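Side-chain contacts in glucose-6-phosphate dehydrogenase (Trypanosoma cruzi, PDB 5AQ1), which catalyses the oxidation of glucose 6-phosphate to 6-phosphogluconolactone with NADP+ as hydride acceptor, the first step of the pentose phosphate pathway: residues B[264-269]-B[475-480]; B[268-273]-B[343-348]; B[272-277]-B[363-368]. One frame throughout, in Å; residues are numbered along the deposited sequence.

Contact 1: B[264-269]-B[475-480]. With BG6 (6-O-phosphono-beta-D-glucopyranose), chain F.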
loop_
_atom_site.group_PDB
_atom_site.type_symbol
_atom_site.label_atom_id
_atom_site.label_comp_id
_atom_site.label_asym_id
_atom_site.label_seq_id
_atom_site.Cartn_x
_atom_site.Cartn_y
_atom_site.Cartn_z
ATOM N N GLY B 264 -33.532 25.318 -7.989
ATOM C CA GLY B 264 -33.527 23.958 -7.440
ATOM C C GLY B 264 -32.313 23.682 -6.571
ATOM O O GLY B 264 -31.343 24.437 -6.585
ATOM N N ILE B 265 -32.373 22.590 -5.815
ATOM C CA ILE B 265 -31.334 22.269 -4.825
ATOM C C ILE B 265 -29.979 21.921 -5.457
ATOM O O ILE B 265 -28.932 22.154 -4.852
ATOM C CB ILE B 265 -31.794 21.130 -3.869
ATOM C CG1 ILE B 265 -30.897 21.036 -2.626
ATOM C CG2 ILE B 265 -31.840 19.783 -4.586
ATOM C CD1 ILE B 265 -30.973 22.238 -1.710
ATOM N N ILE B 266 -29.995 21.367 -6.663
ATOM C CA ILE B 266 -28.756 20.971 -7.327
ATOM C C ILE B 266 -27.959 22.209 -7.733
ATOM O O ILE B 266 -26.765 22.303 -7.450
ATOM C CB ILE B 266 -29.016 20.069 -8.552
ATOM C CG1 ILE B 266 -29.647 18.747 -8.105
ATOM C CG2 ILE B 266 -27.717 19.786 -9.295
ATOM C CD1 ILE B 266 -30.292 17.954 -9.219
ATOM N N ARG B 267 -28.622 23.154 -8.389
ATOM C CA ARG B 267 -27.985 24.417 -8.757
ATOM C C ARG B 267 -27.633 25.277 -7.534
ATOM O O ARG B 267 -26.630 25.995 -7.546
ATOM C CB ARG B 267 -28.882 25.220 -9.703
ATOM C CG ARG B 267 -29.129 24.570 -11.056
ATOM C CD ARG B 267 -29.724 25.575 -12.028
ATOM N NE ARG B 267 -30.207 24.962 -13.268
ATOM C CZ ARG B 267 -31.372 24.328 -13.413
ATOM N NH1 ARG B 267 -32.208 24.189 -12.388
ATOM N NH2 ARG B 267 -31.706 23.823 -14.595
ATOM N N ASP B 268 -28.451 25.194 -6.486
ATOM C CA ASP B 268 -28.316 26.075 -5.321
ATOM C C ASP B 268 -27.121 25.735 -4.430
ATOM O O ASP B 268 -26.394 26.637 -4.007
ATOM C CB ASP B 268 -29.606 26.057 -4.491
ATOM C CG ASP B 268 -29.648 27.155 -3.437
ATOM O OD1 ASP B 268 -29.266 28.305 -3.742
ATOM O OD2 ASP B 268 -30.087 26.868 -2.303
ATOM N N VAL B 269 -26.922 24.448 -4.138
ATOM C CA VAL B 269 -25.843 24.029 -3.225
ATOM C C VAL B 269 -24.943 22.883 -3.707
ATOM O O VAL B 269 -23.775 22.830 -3.323
ATOM C CB VAL B 269 -26.389 23.663 -1.824
ATOM C CG1 VAL B 269 -27.207 24.814 -1.252
ATOM C CG2 VAL B 269 -27.229 22.398 -1.867
ATOM N N HIS B 475 -30.946 19.216 -17.235
ATOM C CA HIS B 475 -31.785 19.323 -18.429
ATOM C C HIS B 475 -32.854 18.228 -18.467
ATOM O O HIS B 475 -33.991 18.485 -18.865
ATOM C CB HIS B 475 -30.948 19.302 -19.714
ATOM C CG HIS B 475 -30.186 20.569 -19.960
ATOM N ND1 HIS B 475 -29.258 20.691 -20.971
ATOM C CD2 HIS B 475 -30.204 21.763 -19.321
ATOM C CE1 HIS B 475 -28.743 21.908 -20.950
ATOM N NE2 HIS B 475 -29.299 22.578 -19.957
ATOM N N ALA B 476 -32.491 17.021 -18.041
ATOM C CA ALA B 476 -33.456 15.929 -17.920
ATOM C C ALA B 476 -34.574 16.286 -16.936
ATOM O O ALA B 476 -35.751 16.078 -17.228
ATOM C CB ALA B 476 -32.759 14.650 -17.484
ATOM N N ILE B 477 -34.197 16.841 -15.786
ATOM C CA ILE B 477 -35.163 17.247 -14.758
ATOM C C ILE B 477 -36.132 18.318 -15.271
ATOM O O ILE B 477 -37.331 18.259 -14.988
ATOM C CB ILE B 477 -34.455 17.767 -13.484
ATOM C CG1 ILE B 477 -33.718 16.626 -12.785
ATOM C CG2 ILE B 477 -35.451 18.395 -12.517
ATOM C CD1 ILE B 477 -32.635 17.100 -11.842
ATOM N N ASP B 478 -35.615 19.293 -16.016
ATOM C CA ASP B 478 -36.457 20.342 -16.594
ATOM C C ASP B 478 -37.446 19.796 -17.631
ATOM O O ASP B 478 -38.569 20.287 -17.725
ATOM C CB ASP B 478 -35.599 21.456 -17.209
ATOM C CG ASP B 478 -34.894 22.307 -16.158
ATOM O OD1 ASP B 478 -35.282 22.248 -14.970
ATOM O OD2 ASP B 478 -33.954 23.045 -16.522
ATOM N N ARG B 479 -37.041 18.778 -18.388
ATOM C CA ARG B 479 -37.935 18.128 -19.356
ATOM C C ARG B 479 -38.986 17.230 -18.696
ATOM O O ARG B 479 -39.906 16.768 -19.362
ATOM C CB ARG B 479 -37.136 17.316 -20.381
ATOM C CG ARG B 479 -36.422 18.165 -21.426
ATOM C CD ARG B 479 -35.865 17.314 -22.561
ATOM N NE ARG B 479 -35.172 16.117 -22.076
ATOM C CZ ARG B 479 -33.864 16.025 -21.831
ATOM N NH1 ARG B 479 -33.056 17.060 -22.030
ATOM N NH2 ARG B 479 -33.357 14.883 -21.384
ATOM N N GLY B 480 -38.849 16.991 -17.394
ATOM C CA GLY B 480 -39.850 16.257 -16.624
ATOM C C GLY B 480 -39.640 14.757 -16.692
ATOM O O GLY B 480 -40.599 13.991 -16.598
HETATM C C1 BG6 F . -26.500 29.830 -0.161
HETATM C C2 BG6 F . -27.691 29.148 -0.832
HETATM O O1 BG6 F . -25.393 29.903 -1.068
HETATM O O5 BG6 F . -26.109 29.086 0.997
HETATM C C3 BG6 F . -28.831 29.022 0.166
HETATM O O2 BG6 F . -28.116 29.895 -1.976
HETATM C C4 BG6 F . -28.328 28.258 1.380
HETATM O O3 BG6 F . -29.956 28.345 -0.403
HETATM C C5 BG6 F . -27.139 28.992 1.985
HETATM O O4 BG6 F . -29.385 28.127 2.331
HETATM C C6 BG6 F . -26.619 28.277 3.229
HETATM O O6 BG6 F . -25.395 28.864 3.672
HETATM P P BG6 F . -24.826 28.529 5.139
HETATM O O1P BG6 F . -24.746 27.021 5.186
HETATM O O2P BG6 F . -23.476 29.189 5.180
HETATM O O3P BG6 F . -25.856 29.137 6.062
#

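Contact 2: B[268-273]-B[343-348]. With BG6 (6-O-phosphono-beta-D-glucopyranose), chain F.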
loop_
_atom_site.group_PDB
_atom_site.type_symbol
_atom_site.label_atom_id
_atom_site.label_comp_id
_atom_site.label_asym_id
_atom_site.label_seq_id
_atom_site.Cartn_x
_atom_site.Cartn_y
_atom_site.Cartn_z
ATOM N N ASP B 268 -28.451 25.194 -6.486
ATOM C CA ASP B 268 -28.316 26.075 -5.321
ATOM C C ASP B 268 -27.121 25.735 -4.430
ATOM O O ASP B 268 -26.394 26.637 -4.007
ATOM C CB ASP B 268 -29.606 26.057 -4.491
ATOM C CG ASP B 268 -29.648 27.155 -3.437
ATOM O OD1 ASP B 268 -29.266 28.305 -3.742
ATOM O OD2 ASP B 268 -30.087 26.868 -2.303
ATOM N N VAL B 269 -26.922 24.448 -4.138
ATOM C CA VAL B 269 -25.843 24.029 -3.225
ATOM C C VAL B 269 -24.943 22.883 -3.707
ATOM O O VAL B 269 -23.775 22.830 -3.323
ATOM C CB VAL B 269 -26.389 23.663 -1.824
ATOM C CG1 VAL B 269 -27.207 24.814 -1.252
ATOM C CG2 VAL B 269 -27.229 22.398 -1.867
ATOM N N ILE B 270 -25.464 21.966 -4.521
ATOM C CA ILE B 270 -24.680 20.802 -4.941
ATOM C C ILE B 270 -23.634 21.173 -5.993
ATOM O O ILE B 270 -22.460 20.837 -5.849
ATOM C CB ILE B 270 -25.578 19.659 -5.461
ATOM C CG1 ILE B 270 -26.448 19.133 -4.312
ATOM C CG2 ILE B 270 -24.732 18.533 -6.051
ATOM C CD1 ILE B 270 -27.394 18.016 -4.693
ATOM N N GLN B 271 -24.064 21.883 -7.033
ATOM C CA GLN B 271 -23.182 22.285 -8.132
ATOM C C GLN B 271 -22.002 23.147 -7.688
ATOM O O GLN B 271 -20.956 23.156 -8.343
ATOM C CB GLN B 271 -23.990 23.024 -9.202
ATOM C CG GLN B 271 -23.184 23.476 -10.413
ATOM C CD GLN B 271 -22.503 24.826 -10.232
ATOM O OE1 GLN B 271 -22.793 25.573 -9.298
ATOM N NE2 GLN B 271 -21.579 25.136 -11.130
ATOM N N ASN B 272 -22.168 23.865 -6.580
ATOM C CA ASN B 272 -21.135 24.771 -6.090
ATOM C C ASN B 272 -20.551 24.317 -4.749
ATOM O O ASN B 272 -19.424 23.828 -4.703
ATOM C CB ASN B 272 -21.652 26.220 -6.039
ATOM C CG ASN B 272 -23.090 26.321 -5.560
ATOM O OD1 ASN B 272 -23.377 26.114 -4.381
ATOM N ND2 ASN B 272 -24.003 26.643 -6.472
ATOM N N HIS B 273 -21.310 24.456 -3.666
ATOM C CA HIS B 273 -20.763 24.235 -2.325
ATOM C C HIS B 273 -20.212 22.823 -2.141
ATOM O O HIS B 273 -19.071 22.643 -1.717
ATOM C CB HIS B 273 -21.825 24.496 -1.253
ATOM C CG HIS B 273 -22.361 25.893 -1.250
ATOM N ND1 HIS B 273 -21.547 27.004 -1.317
ATOM C CD2 HIS B 273 -23.629 26.360 -1.165
ATOM C CE1 HIS B 273 -22.291 28.095 -1.281
ATOM N NE2 HIS B 273 -23.558 27.731 -1.189
ATOM N N THR B 343 -36.371 20.239 -3.875
ATOM C CA THR B 343 -35.825 20.829 -2.657
ATOM C C THR B 343 -34.871 19.850 -1.962
ATOM O O THR B 343 -34.198 20.220 -0.998
ATOM C CB THR B 343 -36.948 21.241 -1.683
ATOM O OG1 THR B 343 -37.675 20.081 -1.252
ATOM C CG2 THR B 343 -37.906 22.218 -2.353
ATOM N N PHE B 344 -34.819 18.612 -2.467
ATOM C CA PHE B 344 -33.993 17.542 -1.906
ATOM C C PHE B 344 -33.395 16.695 -3.034
ATOM O O PHE B 344 -34.058 16.437 -4.041
ATOM C CB PHE B 344 -34.848 16.665 -0.988
ATOM C CG PHE B 344 -34.124 15.472 -0.426
ATOM C CD1 PHE B 344 -34.039 14.286 -1.150
ATOM C CD2 PHE B 344 -33.547 15.520 0.836
ATOM C CE1 PHE B 344 -33.378 13.185 -0.632
ATOM C CE2 PHE B 344 -32.885 14.416 1.358
ATOM C CZ PHE B 344 -32.799 13.248 0.624
ATOM N N ALA B 345 -32.151 16.255 -2.864
ATOM C CA ALA B 345 -31.509 15.391 -3.852
ATOM C C ALA B 345 -30.373 14.567 -3.255
ATOM O O ALA B 345 -29.524 15.109 -2.549
ATOM C CB ALA B 345 -30.988 16.222 -5.011
ATOM N N VAL B 346 -30.374 13.262 -3.528
ATOM C CA VAL B 346 -29.220 12.404 -3.266
ATOM C C VAL B 346 -28.657 11.961 -4.605
ATOM O O VAL B 346 -29.391 11.458 -5.445
ATOM C CB VAL B 346 -29.577 11.120 -2.490
ATOM C CG1 VAL B 346 -28.309 10.366 -2.112
ATOM C CG2 VAL B 346 -30.381 11.438 -1.247
ATOM N N LEU B 347 -27.355 12.148 -4.791
ATOM C CA LEU B 347 -26.660 11.739 -6.007
ATOM C C LEU B 347 -25.593 10.710 -5.664
ATOM O O LEU B 347 -24.973 10.798 -4.605
ATOM C CB LEU B 347 -25.993 12.955 -6.659
ATOM C CG LEU B 347 -26.799 13.779 -7.663
ATOM C CD1 LEU B 347 -28.201 14.086 -7.174
ATOM C CD2 LEU B 347 -26.055 15.066 -7.976
ATOM N N ARG B 348 -25.391 9.733 -6.549
ATOM C CA ARG B 348 -24.210 8.877 -6.492
ATOM C C ARG B 348 -23.301 9.224 -7.662
ATOM O O ARG B 348 -23.686 9.071 -8.825
ATOM C CB ARG B 348 -24.573 7.389 -6.536
ATOM C CG ARG B 348 -23.350 6.474 -6.555
ATOM C CD ARG B 348 -23.686 5.009 -6.305
ATOM N NE ARG B 348 -24.323 4.369 -7.459
ATOM C CZ ARG B 348 -25.528 3.790 -7.469
ATOM N NH1 ARG B 348 -26.286 3.730 -6.375
ATOM N NH2 ARG B 348 -25.978 3.250 -8.595
HETATM C C1 BG6 F . -26.500 29.830 -0.161
HETATM C C2 BG6 F . -27.691 29.148 -0.832
HETATM O O1 BG6 F . -25.393 29.903 -1.068
HETATM O O5 BG6 F . -26.109 29.086 0.997
HETATM C C3 BG6 F . -28.831 29.022 0.166
HETATM O O2 BG6 F . -28.116 29.895 -1.976
HETATM C C4 BG6 F . -28.328 28.258 1.380
HETATM O O3 BG6 F . -29.956 28.345 -0.403
HETATM C C5 BG6 F . -27.139 28.992 1.985
HETATM O O4 BG6 F . -29.385 28.127 2.331
HETATM C C6 BG6 F . -26.619 28.277 3.229
HETATM O O6 BG6 F . -25.395 28.864 3.672
HETATM P P BG6 F . -24.826 28.529 5.139
HETATM O O1P BG6 F . -24.746 27.021 5.186
HETATM O O2P BG6 F . -23.476 29.189 5.180
HETATM O O3P BG6 F . -25.856 29.137 6.062
#

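Contact 3: B[272-277]-B[363-368]. With BG6 (6-O-phosphono-beta-D-glucopyranose), chain F.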
loop_
_atom_site.group_PDB
_atom_site.type_symbol
_atom_site.label_atom_id
_atom_site.label_comp_id
_atom_site.label_asym_id
_atom_site.label_seq_id
_atom_site.Cartn_x
_atom_site.Cartn_y
_atom_site.Cartn_z
ATOM N N ASN B 272 -22.168 23.865 -6.580
ATOM C CA ASN B 272 -21.135 24.771 -6.090
ATOM C C ASN B 272 -20.551 24.317 -4.749
ATOM O O ASN B 272 -19.424 23.828 -4.703
ATOM C CB ASN B 272 -21.652 26.220 -6.039
ATOM C CG ASN B 272 -23.090 26.321 -5.560
ATOM O OD1 ASN B 272 -23.377 26.114 -4.381
ATOM N ND2 ASN B 272 -24.003 26.643 -6.472
ATOM N N HIS B 273 -21.310 24.456 -3.666
ATOM C CA HIS B 273 -20.763 24.235 -2.325
ATOM C C HIS B 273 -20.212 22.823 -2.141
ATOM O O HIS B 273 -19.071 22.643 -1.717
ATOM C CB HIS B 273 -21.825 24.496 -1.253
ATOM C CG HIS B 273 -22.361 25.893 -1.250
ATOM N ND1 HIS B 273 -21.547 27.004 -1.317
ATOM C CD2 HIS B 273 -23.629 26.360 -1.165
ATOM C CE1 HIS B 273 -22.291 28.095 -1.281
ATOM N NE2 HIS B 273 -23.558 27.731 -1.189
ATOM N N LEU B 274 -21.028 21.824 -2.460
ATOM C CA LEU B 274 -20.666 20.431 -2.207
ATOM C C LEU B 274 -19.686 19.883 -3.247
ATOM O O LEU B 274 -18.891 18.990 -2.936
ATOM C CB LEU B 274 -21.919 19.555 -2.127
ATOM C CG LEU B 274 -23.004 20.004 -1.136
ATOM C CD1 LEU B 274 -24.015 18.883 -0.926
ATOM C CD2 LEU B 274 -22.429 20.446 0.204
ATOM N N THR B 275 -19.734 20.414 -4.464
ATOM C CA THR B 275 -18.755 20.063 -5.490
ATOM C C THR B 275 -17.380 20.641 -5.147
ATOM O O THR B 275 -16.357 20.022 -5.425
ATOM C CB THR B 275 -19.205 20.545 -6.882
ATOM O OG1 THR B 275 -20.466 19.950 -7.203
ATOM C CG2 THR B 275 -18.183 20.163 -7.959
ATOM N N GLN B 276 -17.355 21.827 -4.544
ATOM C CA GLN B 276 -16.105 22.404 -4.042
ATOM C C GLN B 276 -15.486 21.490 -2.988
ATOM O O GLN B 276 -14.295 21.174 -3.043
ATOM C CB GLN B 276 -16.345 23.794 -3.445
ATOM C CG GLN B 276 -16.391 24.914 -4.470
ATOM C CD GLN B 276 -15.050 25.166 -5.126
ATOM O OE1 GLN B 276 -14.000 24.794 -4.594
ATOM N NE2 GLN B 276 -15.074 25.805 -6.289
ATOM N N ILE B 277 -16.308 21.072 -2.030
ATOM C CA ILE B 277 -15.878 20.124 -1.007
ATOM C C ILE B 277 -15.419 18.818 -1.660
ATOM O O ILE B 277 -14.375 18.280 -1.301
ATOM C CB ILE B 277 -16.997 19.862 0.028
ATOM C CG1 ILE B 277 -17.177 21.098 0.916
ATOM C CG2 ILE B 277 -16.674 18.653 0.893
ATOM C CD1 ILE B 277 -18.469 21.119 1.698
ATOM N N ILE B 363 -23.527 12.402 -2.620
ATOM C CA ILE B 363 -23.766 13.816 -2.352
ATOM C C ILE B 363 -25.238 13.969 -2.017
ATOM O O ILE B 363 -26.093 13.591 -2.821
ATOM C CB ILE B 363 -23.476 14.710 -3.578
ATOM C CG1 ILE B 363 -22.140 14.347 -4.244
ATOM C CG2 ILE B 363 -23.513 16.183 -3.176
ATOM C CD1 ILE B 363 -20.916 14.827 -3.500
ATOM N N ARG B 364 -25.547 14.504 -0.841
ATOM C CA ARG B 364 -26.941 14.782 -0.511
ATOM C C ARG B 364 -27.141 16.181 0.062
ATOM O O ARG B 364 -26.299 16.706 0.793
ATOM C CB ARG B 364 -27.522 13.708 0.414
ATOM C CG ARG B 364 -26.747 13.479 1.692
ATOM C CD ARG B 364 -27.376 12.354 2.488
ATOM N NE ARG B 364 -26.875 12.348 3.857
ATOM C CZ ARG B 364 -27.533 11.865 4.909
ATOM N NH1 ARG B 364 -28.745 11.329 4.777
ATOM N NH2 ARG B 364 -26.971 11.928 6.109
ATOM N N ALA B 365 -28.270 16.778 -0.302
ATOM C CA ALA B 365 -28.584 18.147 0.064
ATOM C C ALA B 365 -30.092 18.316 0.085
ATOM O O ALA B 365 -30.778 17.934 -0.863
ATOM C CB ALA B 365 -27.957 19.113 -0.931
ATOM N N GLY B 366 -30.609 18.876 1.171
ATOM C CA GLY B 366 -32.040 19.110 1.285
ATOM C C GLY B 366 -32.393 20.251 2.214
ATOM O O GLY B 366 -31.680 20.520 3.181
ATOM N N LYS B 367 -33.495 20.923 1.897
ATOM C CA LYS B 367 -34.096 21.919 2.775
ATOM C C LYS B 367 -35.354 21.312 3.392
ATOM O O LYS B 367 -35.836 20.272 2.933
ATOM C CB LYS B 367 -34.422 23.194 1.991
ATOM C CG LYS B 367 -33.189 23.989 1.571
ATOM C CD LYS B 367 -33.555 25.225 0.758
ATOM C CE LYS B 367 -32.323 26.014 0.326
ATOM N NZ LYS B 367 -31.859 26.993 1.351
ATOM N N ALA B 368 -35.870 21.954 4.437
ATOM C CA ALA B 368 -37.033 21.454 5.177
ATOM C C ALA B 368 -36.813 20.041 5.730
ATOM O O ALA B 368 -37.683 19.174 5.608
ATOM C CB ALA B 368 -38.283 21.507 4.305
HETATM C C1 BG6 F . -26.500 29.830 -0.161
HETATM C C2 BG6 F . -27.691 29.148 -0.832
HETATM O O1 BG6 F . -25.393 29.903 -1.068
HETATM O O5 BG6 F . -26.109 29.086 0.997
HETATM C C3 BG6 F . -28.831 29.022 0.166
HETATM O O2 BG6 F . -28.116 29.895 -1.976
HETATM C C4 BG6 F . -28.328 28.258 1.380
HETATM O O3 BG6 F . -29.956 28.345 -0.403
HETATM C C5 BG6 F . -27.139 28.992 1.985
HETATM O O4 BG6 F . -29.385 28.127 2.331
HETATM C C6 BG6 F . -26.619 28.277 3.229
HETATM O O6 BG6 F . -25.395 28.864 3.672
HETATM P P BG6 F . -24.826 28.529 5.139
HETATM O O1P BG6 F . -24.746 27.021 5.186
HETATM O O2P BG6 F . -23.476 29.189 5.180
HETATM O O3P BG6 F . -25.856 29.137 6.062
#

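Contact 1: B[264-269]-B[475-480]
Ile266 and Arg267 reach from helix 264-282 to Ile477 and Asp478 near the end of helix 460-479. This is a helix-to-helix contact in the C-terminal alpha+beta domain of the G6PD fold. Side chains alone span the gap, since even the nearest CA pair, Arg267 and His475, is 11.6 Å apart.

The tight part is the buried isoleucine pair. The two side chains approach tip to tip, with Ile266 CD1 3.6 Å from Ile477 CD1. Both have CG1 anti to the carbonyl carbon, and each CD1 is carried out toward the other helix. Tyr470, Leu473 and Leu474 also pack on Ile266, and Val482 packs on Ile477.

The looser side is polar, and Asp478 is exposed there. Arg267 runs extended from CG to NE and meets the carboxylate at the edge of its guanidinium. The two planes are 14° apart. A salt bridge joins Arg267 NH2 to Asp478 OD2 at 3.1 Å, but its hydrogen bond is bent and weak, at 132°. The guanidinium has two further partners outside the interface: NH1 bonds to Ile263 O and NE to Arg185 O, which together should fix its rotation. Nearby, His475 NE2 bonds to Asp186 OD2.

Helix 460-479 closes with a Schellman motif at Gly480, whose positive phi turns the chain just after the salt bridge. Asp268, which follows Arg267 on helix 264-282, faces the sugar. Its CG is anti to the backbone N (chi1 -168°). Each carboxylate oxygen takes one sugar hydroxyl: OD2 accepts from BG6 O3, and OD1 accepts from BG6 O2 at 2.6 Å.

Contact 2: B[268-273]-B[343-348]
Ile270 packs on Ala345 and Leu347 in a buried, purely apolar helix-on-sheet contact. Helix 264-282 lies here against strand 344-349 of the large mixed beta sheet in the C-terminal domain.

Ile270 spreads its two branches over two strand residues. CD1 meets Ala345 CB at 4.0 Å, and CG2 lies 4.2 Å from Leu347 CD2. With CG1 anti to the carbonyl carbon (chi1 -65°), the longer branch goes to the small alanine and the methyl to the leucine. Ala345 and Leu347 are on the same face of the strand, while Phe344 and Val346 turn to the other face, where helix 495-504 covers them. Tyr470 and Ile363 also touch Ile270.

Elsewhere on the helix, His273 reaches the substrate. A wider pi-type turn and a kink at Asn272 and His273 interrupt the regular backbone bonding. Asn272 OD1 gives His273 N, at 2.7 Å, a partner that it lacks in the turn before. The amide is held in turn by a hydrogen bond from Asn272 ND2 to Gln271 OE1 at 3.3 Å. The His273 ring has a polar partner at each nitrogen, and Tyr212 stacks on the ring. ND1 bonds to Asp210 OD1. At the ring edge, His273 NE2 and BG6 O1, the hydroxyl on the carbon to be oxidised, form a nearly straight hydrogen bond of 2.8 Å.

Contact 3: B[272-277]-B[363-368]
Leu274 of helix 264-282 fits against Ile363 and Ala365, which face it from strand 361-366 of the mixed sheet. The short helix and strand axes run nearly antiparallel, at 154°, and come within 9.7 Å. Contact begins at the root of the leucine, where CB lies 3.9 Å from Ile363 CG2. CG is anti to the carbonyl carbon (chi1 -53°), and CD1 continues the chain outward, anti to CA, until it meets the strand. This methyl does most of the touching. It sits 3.6 Å from Ile363 CG2, the same distance from Arg364 O, and 3.9 Å from Ala365 CB. Thus one methyl spans three consecutive strand residues, while the isoleucine side chain passes alongside, pointing the opposite way. Leu374 of the next strand but one adds to the packing on Leu274.

Beyond this apolar patch the strand ends, and Lys367 bends at its last torsion toward the sugar. Its NZ donates to BG6 O4 and BG6 O3, both at 2.9 Å, and forms a salt bridge with Glu249. Three oxygen partners surround NZ and fix where it points. The chemistry is therefore divided: dispersion joins helix to sheet, and directional polar bonds read the sugar hydroxyls.

All three contacts use successive turns of helix 264-282. Contact 1 ties its start to helix 460-479, while contacts 2 and 3 seat the following turns on neighbouring strands of one sheet. The centres of contacts 2 and 3 are only about 4 Å apart, and contact 1 lies about 9 Å from contact 2. A backbone hydrogen bond from Leu347 N to Ile363 O, 2.7 Å long, joins the two strands. Val269 CG2 packs 3.5 Å from Ala365 CB, linking contacts 1 and 2 to contact 3. Asp268, His273 and Lys367 bring the three contacts together at the glucose 6-phosphate, holding O2, O3, O1 and O4 between them.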